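Local atomic coordinates of fatty acid CoA ligase (Marinactinospora thermotolerans, PDB entry 6SQ8), a protein that is a fatty acid CoA ligase by name and belongs to the ANL group of AMP-binding enzymes. Residues 224-229 with 250-255. Sequence-based numbering, arbitrary orientation.
Sequences EEFQPD and LYQLAE
Phe226 and Pro228 pack against Gln252 and Leu253 on one flank of helix 247-255. The contact is made by van der Waals packing, and together the two sides bury 230 Å².

Gln252 supplies the amide part. Its side chain runs out extended beyond CG and brings NE2 to the edge of the Phe226 ring, near the ring plane, 3.8 Å from CE2. The amide and ring planes are 76° apart, so the two groups are not stacked. The same NE2 lies 3.8 Å from CG of Pro228, and CB of Gln252 also touches both residues.

The apolar contacts involve Leu253. Its CB sits at the edge of the Phe226 ring, 4.4 Å from CZ. With CG anti to the backbone N (chi1 -170°), the leucine carries CD1 to Pro228, 4.5 Å from the proline CB. CD1 also lies 3.6 Å from the carbonyl O of Pro228.

Both segments belong to the AMP-binding region of this ANL-family protein. Gln227 is the N-cap residue of helix 228-237, and Pro228 is in the first turn. That helix leads to strand 242-245, which pairs in parallel with strand 195-198, and helix 247-255 follows. Pro228, at the start of the first helix, meets Gln252 and Leu253 in the C-terminal half of the second.

Within the first segment, Pro228 N lies over one face of the Phe226 ring, toward its rim. Phe226 also stacks with Trp249. Leu253 reaches Val231 and Leu232 of helix 228-237, and Met289 of helix 279-289.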
loop_
_atom_site.group_PDB
_atom_site.type_symbol
_atom_site.label_atom_id
_atom_site.label_comp_id
_atom_site.label_asym_id
_atom_site.label_seq_id
_atom_site.Cartn_x
_atom_site.Cartn_y
_atom_site.Cartn_z
ATOM N N GLU A 224 6.782 -11.864 9.548
ATOM C CA GLU A 224 7.194 -10.627 10.199
ATOM C C GLU A 224 7.812 -9.658 9.177
ATOM O O GLU A 224 7.563 -8.455 9.255
ATOM C CB GLU A 224 8.167 -10.914 11.349
ATOM N N GLU A 225 8.609 -10.181 8.239
ATOM C CA GLU A 225 9.272 -9.354 7.219
ATOM C C GLU A 225 9.365 -10.125 5.894
ATOM O O GLU A 225 8.987 -11.280 5.806
ATOM C CB GLU A 225 10.649 -8.919 7.738
ATOM C CG GLU A 225 11.635 -10.064 7.868
ATOM C CD GLU A 225 12.782 -9.846 8.835
ATOM O OE1 GLU A 225 13.074 -8.669 9.178
ATOM O OE2 GLU A 225 13.371 -10.866 9.237
ATOM N N PHE A 226 9.883 -9.452 4.865
ATOM C CA PHE A 226 10.135 -10.083 3.582
ATOM C C PHE A 226 11.598 -10.554 3.506
ATOM O O PHE A 226 12.506 -9.771 3.654
ATOM C CB PHE A 226 9.826 -9.118 2.432
ATOM C CG PHE A 226 10.177 -9.703 1.094
ATOM C CD1 PHE A 226 9.375 -10.688 0.539
ATOM C CD2 PHE A 226 11.328 -9.331 0.429
ATOM C CE1 PHE A 226 9.690 -11.259 -0.684
ATOM C CE2 PHE A 226 11.651 -9.911 -0.785
ATOM C CZ PHE A 226 10.833 -10.874 -1.341
ATOM N N GLN A 227 11.787 -11.856 3.296
ATOM C CA GLN A 227 13.029 -12.450 2.796
ATOM C C GLN A 227 12.652 -13.401 1.668
ATOM O O GLN A 227 11.712 -14.177 1.802
ATOM C CB GLN A 227 13.818 -13.174 3.901
ATOM C CG GLN A 227 14.443 -12.229 4.924
ATOM C CD GLN A 227 15.487 -11.301 4.336
ATOM O OE1 GLN A 227 16.238 -11.681 3.437
ATOM N NE2 GLN A 227 15.625 -10.108 4.907
ATOM N N PRO A 228 13.358 -13.387 0.519
ATOM C CA PRO A 228 12.942 -14.213 -0.618
ATOM C C PRO A 228 12.881 -15.713 -0.284
ATOM O O PRO A 228 11.949 -16.394 -0.692
ATOM C CB PRO A 228 14.023 -13.931 -1.673
ATOM C CG PRO A 228 14.631 -12.603 -1.243
ATOM C CD PRO A 228 14.570 -12.600 0.258
ATOM N N ASP A 229 13.894 -16.200 0.451
ATOM C CA ASP A 229 14.023 -17.617 0.832
ATOM C C ASP A 229 12.771 -18.001 1.619
ATOM O O ASP A 229 12.125 -19.002 1.321
ATOM C CB ASP A 229 15.314 -17.909 1.625
ATOM C CG ASP A 229 15.902 -16.716 2.387
ATOM O OD1 ASP A 229 16.612 -15.911 1.738
ATOM O OD2 ASP A 229 15.624 -16.565 3.612
ATOM N N LEU A 250 9.004 -8.375 -5.407
ATOM C CA LEU A 250 8.679 -9.196 -6.533
ATOM C C LEU A 250 9.966 -9.529 -7.274
ATOM O O LEU A 250 10.245 -10.692 -7.536
ATOM C CB LEU A 250 7.725 -8.458 -7.470
ATOM C CG LEU A 250 7.437 -9.205 -8.763
ATOM C CD1 LEU A 250 6.774 -10.547 -8.483
ATOM C CD2 LEU A 250 6.591 -8.369 -9.692
ATOM N N TYR A 251 10.738 -8.492 -7.606
ATOM C CA TYR A 251 11.940 -8.692 -8.407
ATOM C C TYR A 251 12.893 -9.629 -7.652
ATOM O O TYR A 251 13.412 -10.567 -8.252
ATOM C CB TYR A 251 12.610 -7.368 -8.810
ATOM C CG TYR A 251 11.700 -6.247 -9.251
ATOM C CD1 TYR A 251 10.566 -6.466 -10.023
ATOM C CD2 TYR A 251 11.996 -4.940 -8.894
ATOM C CE1 TYR A 251 9.741 -5.414 -10.406
ATOM C CE2 TYR A 251 11.187 -3.880 -9.276
ATOM C CZ TYR A 251 10.054 -4.112 -10.033
ATOM O OH TYR A 251 9.279 -3.040 -10.373
ATOM N N GLN A 252 13.094 -9.401 -6.344
ATOM C CA GLN A 252 13.986 -10.231 -5.537
ATOM C C GLN A 252 13.524 -11.691 -5.534
ATOM O O GLN A 252 14.339 -12.594 -5.592
ATOM C CB GLN A 252 14.057 -9.740 -4.096
ATOM C CG GLN A 252 14.945 -8.522 -3.913
ATOM C CD GLN A 252 14.901 -8.023 -2.495
ATOM O OE1 GLN A 252 14.549 -6.872 -2.254
ATOM N NE2 GLN A 252 15.260 -8.889 -1.555
ATOM N N LEU A 253 12.214 -11.912 -5.435
ATOM C CA LEU A 253 11.667 -13.260 -5.385
ATOM C C LEU A 253 11.856 -13.945 -6.745
ATOM O O LEU A 253 12.333 -15.066 -6.820
ATOM C CB LEU A 253 10.188 -13.170 -5.005
ATOM C CG LEU A 253 9.489 -14.484 -4.678
ATOM C CD1 LEU A 253 10.055 -15.115 -3.434
ATOM C CD2 LEU A 253 8.013 -14.231 -4.466
ATOM N N ALA A 254 11.481 -13.243 -7.815
ATOM C CA ALA A 254 11.497 -13.786 -9.177
ATOM C C ALA A 254 12.923 -14.132 -9.637
ATOM O O ALA A 254 13.132 -15.080 -10.386
ATOM C CB ALA A 254 10.847 -12.800 -10.110
ATOM N N GLU A 255 13.905 -13.347 -9.187
ATOM C CA GLU A 255 15.297 -13.458 -9.648
ATOM C C GLU A 255 16.098 -14.392 -8.720
ATOM O O GLU A 255 17.205 -14.736 -9.014
ATOM C CB GLU A 255 15.908 -12.054 -9.759
ATOM C CG GLU A 255 15.353 -11.250 -10.948
ATOM C CD GLU A 255 15.535 -9.732 -10.908
ATOM O OE1 GLU A 255 16.319 -9.252 -10.031
ATOM O OE2 GLU A 255 14.895 -9.024 -11.757
#